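Side-chain contacts in Lmo0547 protein (Listeria monocytogenes, PDB 4R9N), which probably acts as a sugar-responsive transcriptional regulator of the SorC family, represented here by its putative sugar-binding domain: residues A[34-37]-A[38-42]; A[62-65]-A[66-69]; A[243-246]-A[247-251]. All blocks are in the same frame, centred on the assembly; numbering follows the deposited sequence.

Contact 1 of 3, residues A[34-37]-A[38-42]; sequences LNFL and AKEAA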
loop_
_atom_site.group_PDB
_atom_site.type_symbol
_atom_site.label_atom_id
_atom_site.label_comp_id
_atom_site.label_asym_id
_atom_site.label_seq_id
_atom_site.Cartn_x
_atom_site.Cartn_y
_atom_site.Cartn_z
ATOM N N LEU A 34 -15.124 0.556 5.204
ATOM C CA LEU A 34 -13.998 -0.084 4.495
ATOM C C LEU A 34 -14.432 -0.826 3.250
ATOM O O LEU A 34 -13.754 -0.682 2.211
ATOM C CB LEU A 34 -13.227 -1.024 5.422
ATOM C CG LEU A 34 -12.084 -1.829 4.827
ATOM C CD1 LEU A 34 -11.040 -0.914 4.286
ATOM C CD2 LEU A 34 -11.452 -2.712 5.916
ATOM N N ASN A 35 -15.518 -1.604 3.305
ATOM C CA ASN A 35 -16.022 -2.279 2.108
ATOM C C ASN A 35 -16.509 -1.316 0.991
ATOM O O ASN A 35 -16.276 -1.537 -0.189
ATOM C CB ASN A 35 -17.142 -3.275 2.436
ATOM C CG ASN A 35 -16.637 -4.430 3.287
ATOM O OD1 ASN A 35 -15.569 -4.971 3.018
ATOM N ND2 ASN A 35 -17.342 -4.753 4.352
ATOM N N PHE A 36 -17.180 -0.250 1.406
ATOM C CA PHE A 36 -17.652 0.743 0.507
ATOM C C PHE A 36 -16.455 1.494 -0.118
ATOM O O PHE A 36 -16.445 1.722 -1.343
ATOM C CB PHE A 36 -18.551 1.716 1.310
ATOM C CG PHE A 36 -19.130 2.807 0.490
ATOM C CD1 PHE A 36 -19.880 2.530 -0.620
ATOM C CD2 PHE A 36 -18.884 4.118 0.803
ATOM C CE1 PHE A 36 -20.404 3.552 -1.385
ATOM C CE2 PHE A 36 -19.442 5.142 0.035
ATOM C CZ PHE A 36 -20.174 4.851 -1.060
ATOM N N LEU A 37 -15.461 1.838 0.701
ATOM C CA LEU A 37 -14.197 2.464 0.201
ATOM C C LEU A 37 -13.542 1.579 -0.838
ATOM O O LEU A 37 -13.145 2.071 -1.898
ATOM C CB LEU A 37 -13.264 2.748 1.343
ATOM C CG LEU A 37 -11.922 3.361 1.046
ATOM C CD1 LEU A 37 -12.049 4.731 0.421
ATOM C CD2 LEU A 37 -11.190 3.496 2.380
ATOM N N ALA A 38 -13.485 0.274 -0.581
ATOM C CA ALA A 38 -12.919 -0.651 -1.569
ATOM C C ALA A 38 -13.660 -0.665 -2.887
ATOM O O ALA A 38 -13.033 -0.692 -3.981
ATOM C CB ALA A 38 -12.780 -2.051 -0.995
ATOM N N LYS A 39 -14.952 -0.705 -2.804
ATOM C CA LYS A 39 -15.802 -0.735 -3.964
ATOM C C LYS A 39 -15.655 0.520 -4.805
ATOM O O LYS A 39 -15.503 0.482 -6.062
ATOM C CB LYS A 39 -17.243 -0.834 -3.495
ATOM C CG LYS A 39 -18.217 -1.044 -4.605
ATOM C CD LYS A 39 -19.598 -1.377 -4.052
ATOM C CE LYS A 39 -20.392 -2.168 -5.077
ATOM N NZ LYS A 39 -19.949 -3.592 -4.980
ATOM N N GLU A 40 -15.638 1.655 -4.120
ATOM C CA GLU A 40 -15.495 2.932 -4.849
ATOM C C GLU A 40 -14.092 3.172 -5.358
ATOM O O GLU A 40 -13.941 3.765 -6.474
ATOM C CB GLU A 40 -15.997 4.079 -4.004
ATOM C CG GLU A 40 -17.511 3.915 -3.798
ATOM C CD GLU A 40 -18.319 3.931 -5.116
ATOM O OE1 GLU A 40 -17.961 4.685 -6.029
ATOM O OE2 GLU A 40 -19.289 3.143 -5.251
ATOM N N ALA A 41 -13.093 2.660 -4.630
ATOM C CA ALA A 41 -11.741 2.705 -5.106
ATOM C C ALA A 41 -11.578 1.889 -6.347
ATOM O O ALA A 41 -10.905 2.349 -7.289
ATOM C CB ALA A 41 -10.747 2.271 -4.054
ATOM N N ALA A 42 -12.172 0.698 -6.371
ATOM C CA ALA A 42 -12.064 -0.116 -7.551
ATOM C C ALA A 42 -12.662 0.609 -8.767
ATOM O O ALA A 42 -12.088 0.591 -9.870
ATOM C CB ALA A 42 -12.711 -1.436 -7.340
#

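Contact 2 of 3, residues A[62-65]-A[66-69]; sequences TIRK and FANE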
loop_
_atom_site.group_PDB
_atom_site.type_symbol
_atom_site.label_atom_id
_atom_site.label_comp_id
_atom_site.label_asym_id
_atom_site.label_seq_id
_atom_site.Cartn_x
_atom_site.Cartn_y
_atom_site.Cartn_z
ATOM N N THR A 62 -6.886 -4.247 3.049
ATOM C CA THR A 62 -7.542 -3.230 2.277
ATOM C C THR A 62 -7.363 -3.431 0.739
ATOM O O THR A 62 -8.307 -3.364 -0.077
ATOM C CB THR A 62 -7.034 -1.830 2.708
ATOM O OG1 THR A 62 -7.287 -1.606 4.116
ATOM C CG2 THR A 62 -7.736 -0.824 1.975
ATOM N N ILE A 63 -6.156 -3.712 0.349
ATOM C CA ILE A 63 -5.888 -4.050 -1.061
ATOM C C ILE A 63 -6.607 -5.358 -1.500
ATOM O O ILE A 63 -7.047 -5.446 -2.632
ATOM C CB ILE A 63 -4.388 -4.104 -1.288
ATOM C CG1 ILE A 63 -3.850 -2.655 -1.139
ATOM C CG2 ILE A 63 -4.055 -4.571 -2.703
ATOM C CD1 ILE A 63 -2.403 -2.656 -0.990
ATOM N N ARG A 64 -6.677 -6.356 -0.615
ATOM C CA ARG A 64 -7.448 -7.577 -0.921
ATOM C C ARG A 64 -8.928 -7.235 -1.253
ATOM O O ARG A 64 -9.487 -7.686 -2.251
ATOM C CB ARG A 64 -7.304 -8.571 0.195
ATOM C CG ARG A 64 -8.171 -9.795 0.006
ATOM C CD ARG A 64 -7.460 -10.708 -0.981
ATOM N NE ARG A 64 -8.035 -10.604 -2.268
ATOM C CZ ARG A 64 -7.648 -11.275 -3.335
ATOM N NH1 ARG A 64 -8.373 -11.109 -4.431
ATOM N NH2 ARG A 64 -6.570 -12.065 -3.318
ATOM N N LYS A 65 -9.551 -6.392 -0.424
ATOM C CA LYS A 65 -10.887 -5.930 -0.699
ATOM C C LYS A 65 -11.009 -5.182 -2.046
ATOM O O LYS A 65 -11.935 -5.401 -2.832
ATOM C CB LYS A 65 -11.397 -5.094 0.489
ATOM C CG LYS A 65 -11.746 -5.940 1.704
ATOM C CD LYS A 65 -12.039 -5.112 2.952
ATOM C CE LYS A 65 -12.375 -6.010 4.168
ATOM N NZ LYS A 65 -13.617 -6.798 3.902
ATOM N N PHE A 66 -10.093 -4.268 -2.286
ATOM C CA PHE A 66 -10.001 -3.566 -3.583
ATOM C C PHE A 66 -9.992 -4.552 -4.713
ATOM O O PHE A 66 -10.727 -4.432 -5.694
ATOM C CB PHE A 66 -8.763 -2.683 -3.580
ATOM C CG PHE A 66 -8.364 -2.146 -4.915
ATOM C CD1 PHE A 66 -8.996 -1.036 -5.467
ATOM C CD2 PHE A 66 -7.327 -2.730 -5.612
ATOM C CE1 PHE A 66 -8.580 -0.530 -6.687
ATOM C CE2 PHE A 66 -6.930 -2.234 -6.827
ATOM C CZ PHE A 66 -7.578 -1.134 -7.364
ATOM N N ALA A 67 -9.115 -5.526 -4.612
ATOM C CA ALA A 67 -9.034 -6.546 -5.677
ATOM C C ALA A 67 -10.309 -7.372 -5.852
ATOM O O ALA A 67 -10.695 -7.680 -6.948
ATOM C CB ALA A 67 -7.807 -7.426 -5.466
ATOM N N ASN A 68 -11.005 -7.696 -4.773
ATOM C CA ASN A 68 -12.208 -8.457 -4.861
ATOM C C ASN A 68 -13.262 -7.627 -5.588
ATOM O O ASN A 68 -14.099 -8.206 -6.311
ATOM C CB ASN A 68 -12.723 -8.798 -3.420
ATOM C CG ASN A 68 -11.875 -9.863 -2.720
ATOM O OD1 ASN A 68 -11.025 -10.524 -3.305
ATOM N ND2 ASN A 68 -12.102 -10.006 -1.446
ATOM N N GLU A 69 -13.248 -6.299 -5.343
ATOM C CA GLU A 69 -14.262 -5.412 -5.930
ATOM C C GLU A 69 -13.939 -4.999 -7.373
ATOM O O GLU A 69 -14.772 -4.389 -8.076
ATOM C CB GLU A 69 -14.438 -4.147 -5.081
ATOM C CG GLU A 69 -14.964 -4.391 -3.660
ATOM C CD GLU A 69 -16.439 -4.684 -3.616
ATOM O OE1 GLU A 69 -17.148 -4.632 -4.654
ATOM O OE2 GLU A 69 -16.874 -4.984 -2.499
#

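Contact 3 of 3, residues A[243-246]-A[247-251]; sequences IVIT and DRMAE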
loop_
_atom_site.group_PDB
_atom_site.type_symbol
_atom_site.label_atom_id
_atom_site.label_comp_id
_atom_site.label_asym_id
_atom_site.label_seq_id
_atom_site.Cartn_x
_atom_site.Cartn_y
_atom_site.Cartn_z
ATOM N N ILE A 243 -4.787 9.820 -2.735
ATOM C CA ILE A 243 -5.422 9.091 -1.635
ATOM C C ILE A 243 -6.857 8.834 -1.900
ATOM O O ILE A 243 -7.572 9.686 -2.530
ATOM C CB ILE A 243 -5.330 9.810 -0.277
ATOM C CG1 ILE A 243 -5.888 11.223 -0.298
ATOM C CG2 ILE A 243 -3.905 9.812 0.233
ATOM C CD1 ILE A 243 -6.028 11.742 1.121
ATOM N N VAL A 244 -7.316 7.668 -1.469
ATOM C CA VAL A 244 -8.709 7.291 -1.506
ATOM C C VAL A 244 -9.058 7.019 -0.055
ATOM O O VAL A 244 -8.501 6.088 0.571
ATOM C CB VAL A 244 -8.994 6.032 -2.362
ATOM C CG1 VAL A 244 -10.474 5.833 -2.480
ATOM C CG2 VAL A 244 -8.406 6.218 -3.765
ATOM N N ILE A 245 -9.915 7.879 0.493
ATOM C CA ILE A 245 -10.343 7.802 1.880
ATOM C C ILE A 245 -11.781 8.224 2.060
ATOM O O ILE A 245 -12.390 8.796 1.149
ATOM C CB ILE A 245 -9.472 8.622 2.850
ATOM C CG1 ILE A 245 -9.535 10.099 2.513
ATOM C CG2 ILE A 245 -8.025 8.086 2.890
ATOM C CD1 ILE A 245 -8.839 10.945 3.592
ATOM N N THR A 246 -12.299 7.951 3.243
ATOM C CA THR A 246 -13.657 8.263 3.585
ATOM C C THR A 246 -13.738 9.726 3.987
ATOM O O THR A 246 -12.747 10.359 4.334
ATOM C CB THR A 246 -14.198 7.439 4.773
ATOM O OG1 THR A 246 -13.423 7.657 5.931
ATOM C CG2 THR A 246 -14.285 5.961 4.459
ATOM N N ASP A 247 -14.923 10.263 3.970
ATOM C CA ASP A 247 -15.086 11.659 4.446
ATOM C C ASP A 247 -14.851 11.808 5.933
ATOM O O ASP A 247 -14.363 12.855 6.393
ATOM C CB ASP A 247 -16.459 12.249 4.025
ATOM C CG ASP A 247 -17.612 11.407 4.430
ATOM O OD1 ASP A 247 -17.421 10.342 5.101
ATOM O OD2 ASP A 247 -18.760 11.837 4.060
ATOM N N ARG A 248 -15.182 10.765 6.691
ATOM C CA ARG A 248 -14.874 10.720 8.132
ATOM C C ARG A 248 -13.352 10.821 8.402
ATOM O O ARG A 248 -12.911 11.579 9.277
ATOM C CB ARG A 248 -15.453 9.438 8.726
ATOM C CG ARG A 248 -15.815 9.475 10.205
ATOM C CD ARG A 248 -17.084 8.664 10.466
ATOM N NE ARG A 248 -17.058 7.356 9.803
ATOM C CZ ARG A 248 -18.123 6.583 9.576
ATOM N NH1 ARG A 248 -17.965 5.420 8.970
ATOM N NH2 ARG A 248 -19.323 6.942 9.967
HETATM N N MSE A 249 -12.550 10.066 7.637
HETATM C CA MSE A 249 -11.107 10.119 7.763
HETATM C C MSE A 249 -10.622 11.461 7.289
HETATM O O MSE A 249 -9.714 12.012 7.876
HETATM C CB MSE A 249 -10.430 9.067 6.891
HETATM C CG MSE A 249 -8.916 9.164 6.886
HETATM SE SE MSE A 249 -8.120 8.583 8.612
HETATM C CE MSE A 249 -9.478 7.199 8.882
ATOM N N ALA A 250 -11.179 11.969 6.194
ATOM C CA ALA A 250 -10.764 13.284 5.704
ATOM C C ALA A 250 -10.960 14.398 6.767
ATOM O O ALA A 250 -10.077 15.250 6.953
ATOM C CB ALA A 250 -11.473 13.612 4.433
ATOM N N GLU A 251 -12.080 14.375 7.470
ATOM C CA GLU A 251 -12.375 15.415 8.468
ATOM C C GLU A 251 -11.352 15.376 9.576
ATOM O O GLU A 251 -10.879 16.413 10.056
ATOM C CB GLU A 251 -13.794 15.251 9.024
ATOM C CG GLU A 251 -14.870 15.662 8.016
ATOM C CD GLU A 251 -16.252 15.055 8.273
ATOM O OE1 GLU A 251 -16.450 14.366 9.301
ATOM O OE2 GLU A 251 -17.165 15.265 7.433
#

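Contact 1 of 3, residues A[34-37]-A[38-42]
Glu40 lays its CG methylene over one face of the Phe36 ring, one helical turn further along. CG stands 3.8 Å above the ring plane, displaced toward the rim. Because Glu40 CG lies over the face, 4.1 Å from the centroid of the Phe36 ring and 24° off its normal, this is a CH-pi contact. The carboxylate beyond is turned 45° from the ring and is not stacked on it. Phe36 swings its ring toward the following turn, with CG trans to the backbone N (chi1 -179°), while chi1 of Glu40 places CG beside its own backbone N and over the ring, and chi2 directs the carboxylate.

Behind this pair runs the i to i+4 ladder of an alpha-helix: Ala38 N bonds Leu34 O, Lys39 N bonds Asn35 O, Glu40 N reaches Phe36 O at 2.9 Å, and Ala41 N reaches Leu37 O at 2.8 Å. This repeat puts residues 36 and 40 on the same side of the helix.

The same helix, 30-49, packs against helix 61-69, where Lys39 NZ forms a salt bridge with Glu69. Phe36, Leu37 and Glu40 rest on Val23 of strand 19-23, and Leu37 and Ala41 pack on Val244 of strand 242-246.

Contact 2 of 3, residues A[62-65]-A[66-69]
Lys65, Phe66 and Arg64 bury the most surface in this turn of helix 61-69, the helix of a beta-alpha-beta unit in which it links strands 54-57 and 79-82. Around Lys65 and Phe66 the contacts across the turn are made largely by backbone atoms and CB carbons. Phe66 N donates to Thr62 O at 3.0 Å in a nearly straight bond (172°), and Lys65 O takes the N-H of Glu69.

Phe66 sets its CB 3.4 Å from Ile63 O, and that oxygen lies at the edge of the ring, near its plane; the same carbonyl is bonded by Ala67 N. The ring then heads off the turn to meet Phe70 and to pack on Leu45 and Leu221. Lys65 leaves the helix on the side of helix 30-49, where its NZ donates to Asn35 OD1.

Arg64 is the residue whose side chain works along the turn. Its chain starts with CG trans to the backbone N and kinks at chi2 and chi3, which folds the guanidinium back over the next turn. Asp102 holds NH2 in a salt bridge, and Asp93 O adds a hydrogen bond to that nitrogen. The guanidinium and the Asn68 amide are 29° apart, and Asn68 OD1 is shared by two donors. Arg64 NE makes a weak bond to Asn68 OD1 at 3.2 Å. Arg64 NH1 comes closer, 2.9 Å from Asn68 OD1, which is tilted 28° out of the guanidinium plane.

Contact 3 of 3, residues A[243-246]-A[247-251]
Thr246 turns its OG1 into the position between its own backbone N and carbonyl carbon (chi1 60°), which aims the hydroxyl at the first turn of the helix that follows. There OG1 accepts the N-H of Met249 at 3.1 Å, with an angle of 160° at the hydrogen. Ile245 has CG1 in the same kind of position and an extended chi2, and this carries CD1 across to the helix.

Thr246 is thus the N-cap: its side chain takes up an amide of the first turn, and its carbonyl O opens the regular ladder by accepting Ala250 N at 2.9 Å. Around the hydroxyl the fit is close, with Met249 CB 3.4 Å from Thr246 OG1. Residue 249 is selenomethionine; its CG lies 3.7 Å from Ile245 CD1, and the chain then bends at chi2 and chi3 and leads away to Leu225. On the helix side Ala250 CB comes within 3.8 Å of the same Ile245 CD1, so this methyl touches both residues.

Asp247 and Arg248 reach the loop after strand 19-23, where Asp247 OD1 is hydrogen-bonded to Thr25 OG1 and Arg248 NH1 to Met28 O. Asp247 also touches Leu7 and Val22.

Strand 243-246 meets helix 247-251 nearly at a right angle, 99° between their directions. The motif is a strand-to-helix junction with a threonine N-cap at the C-terminal end of a parallel strand, in a sheet consistent with a Rossmann-like alpha/beta domain.

Overall arrangement
From the N terminus the chain first reaches contact 1 in helix 30-49, then contact 2 in helix 61-69, and near the C terminus contact 3, where strand 242-246 runs into helix 247-253. Each spans one continuous stretch and closes a single turn or cap, so the three follow in series and none nests in or crosses another. Contacts 1 and 2 have centres about 8 Å apart and join two neighbouring helices, with Ala38 CB packed 3.7 Å from Lys65 CB. Contact 3 meets contact 1 where Leu37 CD1 lies against residues 244-246, tying helix 30-49 to the parallel sheet. Contacts 2 and 3 do not touch, their nearest atoms being about 7 Å apart; contact 1 bridges them.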